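Local coordinates for protein DNA alpha-glucosyltransferase (Enterobacteria phage T4, PDB 1XV5) that is a phage glycosyltransferase of the GT-B fold, with two Rossmann-like domains facing each other across a cleft that holds uridine-5'-diphosphate in this model, at residues Thr18-Ser21 with Leu22-Asp26; Arg368-Tyr371 with Asp372-Glu376; Phe392-Gln395 with Phe396-Thr400. All blocks are in the same frame, centred on the assembly; numbering follows the deposited sequence.

Overall arrangement
The three contacts are helical turns, met along the chain in the order 1, 2, 3. Contact 1 lies on helix 17-30, next to strands 3-8 and 78-83 of the N-terminal seven-stranded parallel sheet. Contact 2 begins helix 368-386 beside strand 319-323 of the second sheet, and its centre is about 30 Å from that of contact 1. Contact 3 is on helix 388-399, the next helix in the chain, yet its centre lies about 35 Å from contact 2 and 15 Å from contact 1, which it touches through Phe392. The C-terminal helices thus run from one Rossmann-like domain back to the other, as is usual in GT-B proteins, while contact 1 reaches the ligand.

Contact 1: residues Thr18-Ser21 with Leu22-Asp26; sequences TKFS and LEQRD. With UDP (uridine-5'-diphosphate), chain C.
The ring of Phe20 and the amide of Gln24, one helical turn on, meet obliquely: their planes are 67° apart, and Gln24 CD lies 3.5 Å from Phe20 CE2. Around the rest of the ring lie His115, Tyr113 and Phe392, all at inclined angles, so Phe20 sits in an aromatic cluster without a parallel stack. Its CG is anti to the backbone N (chi1 175°), which sends the ring off the helix into this cluster.

A second i to i+4 pair is ionic. Lys19 NZ donates to Glu23 OE1 at 2.8 Å, and Glu23 OE1 receives it on its anti lone pair, the one away from OE2. The bend of the lysine at chi2 (58°) carries its chain along the helix toward Glu23 and brings Lys19 CE to 3.3 Å from Glu23 OE1. OE2 is taken by the backbone N of Asp180, so both carboxylate oxygens are engaged and rotation of the group should be restricted. The aliphatic part of the same lysine serves the ligand pocket, with Lys19 CG 3.6 Å from the ribose O3' of UDP. Thr18 and Leu22 run side by side, CG2 of the first 4.0 Å from CD1 of the second, while Thr18 OG1 is bonded to Gly14 N. Backbone bonds such as Gln24 N to Phe20 O, 2.7 Å, keep the turn regular.

Helix 17-30 packs on strands 3-8 and 78-83 and against helix 388-399. Ser21 and Gln24 rest on Ile6 of strand 3-8, Gln24 also reaches Ile80 of strand 78-83, and Glu23 and Gln24 pack against Phe392 of helix 388-399.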
# COMPACT_ATOMS: atom_id res chain seq x y z
N THR A 18 2.91 4.44 5.48
CA THR A 18 2.29 5.54 6.19
C THR A 18 0.79 5.28 6.29
O THR A 18 0.19 5.44 7.35
CB THR A 18 2.55 6.88 5.46
OG1 THR A 18 3.93 7.24 5.65
CG2 THR A 18 1.66 7.98 6.00
N LYS A 19 0.20 4.87 5.17
CA LYS A 19 -1.23 4.57 5.13
C LYS A 19 -1.57 3.49 6.16
O LYS A 19 -2.52 3.63 6.93
CB LYS A 19 -1.62 4.10 3.73
CG LYS A 19 -3.08 3.72 3.58
CD LYS A 19 -4.00 4.88 3.93
CE LYS A 19 -5.45 4.52 3.61
NZ LYS A 19 -6.40 5.56 4.06
N PHE A 20 -0.80 2.42 6.16
CA PHE A 20 -1.02 1.33 7.10
C PHE A 20 -0.93 1.84 8.53
O PHE A 20 -1.79 1.56 9.36
CB PHE A 20 0.03 0.23 6.89
CG PHE A 20 -0.05 -0.88 7.91
CD1 PHE A 20 -0.97 -1.91 7.76
CD2 PHE A 20 0.78 -0.87 9.02
CE1 PHE A 20 -1.05 -2.93 8.70
CE2 PHE A 20 0.71 -1.89 9.98
CZ PHE A 20 -0.21 -2.92 9.82
N SER A 21 0.12 2.61 8.81
CA SER A 21 0.32 3.14 10.15
C SER A 21 -0.86 4.00 10.62
O SER A 21 -1.24 3.95 11.79
CB SER A 21 1.62 3.95 10.21
OG SER A 21 2.73 3.10 9.98
N LEU A 22 -1.43 4.79 9.71
CA LEU A 22 -2.56 5.64 10.07
C LEU A 22 -3.83 4.82 10.28
O LEU A 22 -4.60 5.09 11.20
CB LEU A 22 -2.77 6.70 8.99
CG LEU A 22 -1.59 7.66 8.78
CD1 LEU A 22 -1.91 8.66 7.68
CD2 LEU A 22 -1.29 8.39 10.09
N GLU A 23 -4.04 3.82 9.43
CA GLU A 23 -5.22 2.96 9.55
C GLU A 23 -5.09 2.13 10.82
O GLU A 23 -6.08 1.84 11.49
CB GLU A 23 -5.33 2.05 8.33
CG GLU A 23 -5.68 2.80 7.05
CD GLU A 23 -7.13 3.26 7.02
OE1 GLU A 23 -7.44 4.18 6.23
OE2 GLU A 23 -7.96 2.71 7.77
N GLN A 24 -3.86 1.74 11.14
CA GLN A 24 -3.57 0.95 12.34
C GLN A 24 -3.91 1.80 13.56
O GLN A 24 -4.56 1.32 14.49
CB GLN A 24 -2.09 0.57 12.36
CG GLN A 24 -1.69 -0.44 13.43
CD GLN A 24 -0.31 -1.01 13.17
OE1 GLN A 24 -0.10 -2.22 13.27
NE2 GLN A 24 0.63 -0.15 12.82
N ARG A 25 -3.47 3.05 13.56
CA ARG A 25 -3.75 3.95 14.67
C ARG A 25 -5.26 4.07 14.83
O ARG A 25 -5.79 3.95 15.94
CB ARG A 25 -3.13 5.32 14.41
CG ARG A 25 -3.63 6.43 15.33
CD ARG A 25 -2.85 7.72 15.11
NE ARG A 25 -3.36 8.83 15.92
CZ ARG A 25 -4.45 9.52 15.64
NH1 ARG A 25 -4.83 10.51 16.44
NH2 ARG A 25 -5.16 9.25 14.55
N ASP A 26 -5.96 4.31 13.72
CA ASP A 26 -7.42 4.46 13.77
C ASP A 26 -8.12 3.24 14.37
O ASP A 26 -9.04 3.39 15.17
CB ASP A 26 -7.99 4.71 12.37
CG ASP A 26 -7.67 6.09 11.84
OD1 ASP A 26 -7.35 6.99 12.64
OD2 ASP A 26 -7.76 6.28 10.61
N1 UDP C . -0.71 7.59 -2.25
C2 UDP C . -1.00 8.93 -2.07
N3 UDP C . -0.35 9.77 -2.94
C4 UDP C . 0.52 9.41 -3.95
C5 UDP C . 0.75 8.01 -4.07
C6 UDP C . 0.15 7.16 -3.23
O2 UDP C . -1.77 9.33 -1.22
O4 UDP C . 1.02 10.29 -4.66
C1' UDP C . -1.35 6.63 -1.33
C2' UDP C . -2.23 5.59 -2.01
O2' UDP C . -3.51 6.12 -2.31
C3' UDP C . -2.24 4.51 -0.93
C4' UDP C . -0.78 4.53 -0.46
O4' UDP C . -0.33 5.90 -0.69
O3' UDP C . -3.10 4.91 0.13
C5' UDP C . 0.14 3.57 -1.19
O5' UDP C . -0.05 2.25 -0.68
PA UDP C . -0.16 0.97 -1.62
O1A UDP C . -0.34 -0.17 -0.71
O2A UDP C . -1.18 1.23 -2.67
O3A UDP C . 1.29 0.85 -2.38
PB UDP C . 2.81 1.24 -1.89
O1B UDP C . 3.71 0.23 -2.50
O2B UDP C . 3.03 2.67 -2.18
O3B UDP C . 2.79 1.02 -0.32

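Contact 2: residues Arg368-Tyr371 with Asp372-Glu376; sequences RALY and DRERE
Tyr371 and Arg375, a turn apart, meet through carbon: Tyr371 CE2 is 3.8 Å from Arg375 CD, with ring and guanidinium planes 53° apart, an inclined contact and not a stack. Arg375 CG takes the crowded position between its backbone N and carbonyl carbon (chi1 61°), and from there the extended chain passes the ring. On another side of the helix Arg373 folds back over the preceding turn. Leu370 CA lies over one face of its guanidinium, 3.6 Å above the plane and toward the rim, and Ala369 CB is 3.7 Å from Arg373 NH1.

In the next shell, Asp372 fixes the end of Arg375. Its OD2 accepts from Arg375 NE at 2.8 Å and from Arg375 NH2 at 2.9 Å, with OD2 in the guanidinium plane, so that the grip is side-on. The same arginine gives NH1 to Gly317 O and NH2 to Lys190 O, while Tyr371 OH is bonded to Gly289 O; these bonds tie the start of helix 368-386 to the second Rossmann-like domain.

Two donors converging on one oxygen, with further carbonyl acceptors beyond, leave the buried guanidinium little freedom to rotate, and the paired charge would be expected to keep Asp372 ionised.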
# COMPACT_ATOMS: atom_id res chain seq x y z
N ARG A 368 -26.22 2.46 -16.49
CA ARG A 368 -26.03 2.94 -15.13
C ARG A 368 -26.50 1.95 -14.05
O ARG A 368 -25.88 1.86 -12.99
CB ARG A 368 -26.77 4.28 -14.94
CG ARG A 368 -26.34 5.37 -15.91
CD ARG A 368 -25.10 6.14 -15.45
NE ARG A 368 -24.61 7.04 -16.50
CZ ARG A 368 -23.70 7.99 -16.32
NH1 ARG A 368 -23.16 8.19 -15.13
NH2 ARG A 368 -23.32 8.74 -17.35
N ALA A 369 -27.58 1.23 -14.32
CA ALA A 369 -28.09 0.26 -13.35
C ALA A 369 -27.10 -0.88 -13.15
O ALA A 369 -26.84 -1.31 -12.02
CB ALA A 369 -29.44 -0.28 -13.79
N LEU A 370 -26.56 -1.39 -14.26
CA LEU A 370 -25.59 -2.47 -14.22
C LEU A 370 -24.34 -1.96 -13.50
O LEU A 370 -23.79 -2.63 -12.62
CB LEU A 370 -25.22 -2.89 -15.65
CG LEU A 370 -24.11 -3.93 -15.82
CD1 LEU A 370 -24.47 -5.22 -15.09
CD2 LEU A 370 -23.90 -4.20 -17.31
N TYR A 371 -23.91 -0.76 -13.88
CA TYR A 371 -22.74 -0.13 -13.29
C TYR A 371 -22.88 -0.13 -11.77
O TYR A 371 -21.97 -0.54 -11.04
CB TYR A 371 -22.62 1.32 -13.78
CG TYR A 371 -21.38 2.05 -13.30
CD1 TYR A 371 -20.23 2.11 -14.08
CD2 TYR A 371 -21.35 2.66 -12.04
CE1 TYR A 371 -19.07 2.76 -13.63
CE2 TYR A 371 -20.20 3.31 -11.58
CZ TYR A 371 -19.07 3.35 -12.38
OH TYR A 371 -17.94 3.99 -11.92
N ASP A 372 -24.04 0.33 -11.30
CA ASP A 372 -24.31 0.39 -9.87
C ASP A 372 -24.26 -0.98 -9.21
O ASP A 372 -23.66 -1.15 -8.15
CB ASP A 372 -25.67 1.05 -9.62
CG ASP A 372 -25.56 2.34 -8.84
OD1 ASP A 372 -26.54 3.12 -8.83
OD2 ASP A 372 -24.50 2.59 -8.22
N ARG A 373 -24.90 -1.97 -9.84
CA ARG A 373 -24.89 -3.32 -9.28
C ARG A 373 -23.46 -3.83 -9.17
O ARG A 373 -23.08 -4.41 -8.16
CB ARG A 373 -25.70 -4.29 -10.14
CG ARG A 373 -27.21 -4.05 -10.10
CD ARG A 373 -27.97 -5.27 -10.63
NE ARG A 373 -27.73 -5.50 -12.06
CZ ARG A 373 -28.32 -4.82 -13.03
NH1 ARG A 373 -29.18 -3.85 -12.75
NH2 ARG A 373 -28.04 -5.10 -14.30
N GLU A 374 -22.67 -3.62 -10.22
CA GLU A 374 -21.30 -4.11 -10.23
C GLU A 374 -20.42 -3.48 -9.16
O GLU A 374 -19.67 -4.19 -8.49
CB GLU A 374 -20.68 -3.91 -11.61
CG GLU A 374 -21.35 -4.77 -12.68
CD GLU A 374 -21.33 -6.25 -12.35
OE1 GLU A 374 -20.23 -6.82 -12.20
OE2 GLU A 374 -22.43 -6.85 -12.23
N ARG A 375 -20.50 -2.16 -8.98
CA ARG A 375 -19.66 -1.56 -7.95
C ARG A 375 -20.15 -1.90 -6.54
O ARG A 375 -19.35 -1.95 -5.62
CB ARG A 375 -19.55 -0.04 -8.14
CG ARG A 375 -20.84 0.74 -8.07
CD ARG A 375 -20.54 2.23 -7.99
NE ARG A 375 -21.76 3.03 -7.89
CZ ARG A 375 -21.79 4.30 -7.51
NH1 ARG A 375 -20.66 4.94 -7.21
NH2 ARG A 375 -22.95 4.93 -7.43
N GLU A 376 -21.44 -2.14 -6.37
CA GLU A 376 -21.93 -2.52 -5.04
C GLU A 376 -21.31 -3.88 -4.71
O GLU A 376 -20.96 -4.15 -3.56
CB GLU A 376 -23.46 -2.60 -5.01
CG GLU A 376 -24.16 -1.24 -5.01
CD GLU A 376 -24.05 -0.51 -3.68
OE1 GLU A 376 -24.48 0.67 -3.61
OE2 GLU A 376 -23.55 -1.09 -2.69

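Contact 3: residues Phe392-Gln395 with Phe396-Thr400; sequences FKEQ and FDIIT
Phe396, whose N-H donates to Phe392 O at 2.8 Å, offers its own carbonyl oxygen to two donors of one residue: Thr400 OG1 at 2.9 Å and Thr400 N at 3.0 Å, reaching it from opposite faces of the carbonyl plane. This double grip lies in the last turn of helix 388-399, the C-terminal helix, which in GT-B proteins commonly packs back on the N-terminal Rossmann-like domain. The threonine also covers the phenylalanine itself, since Thr400 CG2 stands 3.7 Å above one face of the Phe396 ring, offset toward the rim, whereas Asp397 OD2 lies at the ring edge, in plane.

Lys393 and Asp397 face each other across a turn, but their salt bridge is long, NZ being 3.7 Å from OD1. The lysine's carbon is nearer: Lys393 CE is 3.0 Å from Asp397 OD1, a tight approach that leaves the exact placing of this exposed lysine doubtful. The last torsion (chi4 -55°) bends NZ away from the carboxylate, so the ion pair is a long one, probably weak at this exposed site.

The side facing strands 137-140 and 109-114 is mostly apolar, with Gln395 as a polar member. Gln395, Ile398 and Ile399 all touch Phe139 of strand 137-140, and Ile399 also packs on Val111 of strand 109-114, while the ring of Phe392 meets that of Trp27 on helix 17-30. Glu394 turns elsewhere, forming a salt bridge with Arg304. Ile399 folds back on the preceding turn: with CG1 anti to its carbonyl carbon (chi1 -66°), that atom rests 3.1 Å from Gln395 O, the same oxygen that accepts from Ile399 N.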
# COMPACT_ATOMS: atom_id res chain seq x y z
N PHE A 392 -7.38 -6.22 11.19
CA PHE A 392 -6.67 -5.76 12.38
C PHE A 392 -7.06 -6.59 13.61
O PHE A 392 -6.27 -6.72 14.55
CB PHE A 392 -6.92 -4.26 12.62
CG PHE A 392 -5.97 -3.38 11.85
CD1 PHE A 392 -6.45 -2.35 11.04
CD2 PHE A 392 -4.59 -3.58 11.92
CE1 PHE A 392 -5.57 -1.54 10.31
CE2 PHE A 392 -3.70 -2.78 11.20
CZ PHE A 392 -4.20 -1.76 10.39
N LYS A 393 -8.25 -7.17 13.59
CA LYS A 393 -8.69 -8.02 14.69
C LYS A 393 -7.86 -9.30 14.62
O LYS A 393 -7.37 -9.79 15.64
CB LYS A 393 -10.18 -8.36 14.56
CG LYS A 393 -10.64 -9.50 15.46
CD LYS A 393 -10.42 -9.18 16.93
CE LYS A 393 -10.69 -10.39 17.82
NZ LYS A 393 -12.05 -10.96 17.60
N GLU A 394 -7.72 -9.84 13.41
CA GLU A 394 -6.93 -11.05 13.20
C GLU A 394 -5.50 -10.82 13.70
O GLU A 394 -4.93 -11.66 14.40
CB GLU A 394 -6.90 -11.41 11.71
CG GLU A 394 -6.13 -12.70 11.40
CD GLU A 394 -5.94 -12.94 9.91
OE1 GLU A 394 -6.94 -12.88 9.16
OE2 GLU A 394 -4.79 -13.19 9.49
N GLN A 395 -4.93 -9.68 13.34
CA GLN A 395 -3.56 -9.35 13.74
C GLN A 395 -3.46 -9.13 15.24
O GLN A 395 -2.50 -9.55 15.87
CB GLN A 395 -3.08 -8.12 12.97
CG GLN A 395 -3.13 -8.33 11.46
CD GLN A 395 -2.94 -7.07 10.64
OE1 GLN A 395 -3.39 -6.99 9.50
NE2 GLN A 395 -2.27 -6.08 11.21
N PHE A 396 -4.47 -8.48 15.81
CA PHE A 396 -4.48 -8.22 17.25
C PHE A 396 -4.48 -9.53 18.02
O PHE A 396 -3.78 -9.66 19.03
CB PHE A 396 -5.71 -7.38 17.62
CG PHE A 396 -5.79 -7.05 19.09
CD1 PHE A 396 -6.42 -7.93 19.97
CD2 PHE A 396 -5.24 -5.88 19.59
CE1 PHE A 396 -6.49 -7.63 21.33
CE2 PHE A 396 -5.30 -5.58 20.95
CZ PHE A 396 -5.93 -6.46 21.82
N ASP A 397 -5.25 -10.50 17.55
CA ASP A 397 -5.31 -11.80 18.22
C ASP A 397 -3.97 -12.51 18.18
O ASP A 397 -3.58 -13.18 19.14
CB ASP A 397 -6.41 -12.66 17.59
CG ASP A 397 -7.80 -12.18 17.94
OD1 ASP A 397 -8.78 -12.66 17.33
OD2 ASP A 397 -7.91 -11.33 18.85
N ILE A 398 -3.26 -12.37 17.06
CA ILE A 398 -1.95 -12.99 16.90
C ILE A 398 -0.93 -12.28 17.79
O ILE A 398 -0.06 -12.93 18.39
CB ILE A 398 -1.48 -12.91 15.43
CG1 ILE A 398 -2.36 -13.81 14.56
CG2 ILE A 398 -0.01 -13.30 15.33
CD1 ILE A 398 -2.07 -13.69 13.06
N ILE A 399 -1.03 -10.96 17.88
CA ILE A 399 -0.10 -10.18 18.68
C ILE A 399 -0.22 -10.46 20.17
O ILE A 399 0.78 -10.56 20.88
CB ILE A 399 -0.31 -8.66 18.45
CG1 ILE A 399 0.07 -8.31 17.00
CG2 ILE A 399 0.51 -7.85 19.44
CD1 ILE A 399 -0.18 -6.87 16.63
N THR A 400 -1.46 -10.61 20.64
CA THR A 400 -1.71 -10.86 22.06
C THR A 400 -1.75 -12.33 22.46
O THR A 400 -2.01 -12.65 23.62
CB THR A 400 -3.02 -10.19 22.50
OG1 THR A 400 -4.11 -10.73 21.73
CG2 THR A 400 -2.95 -8.69 22.29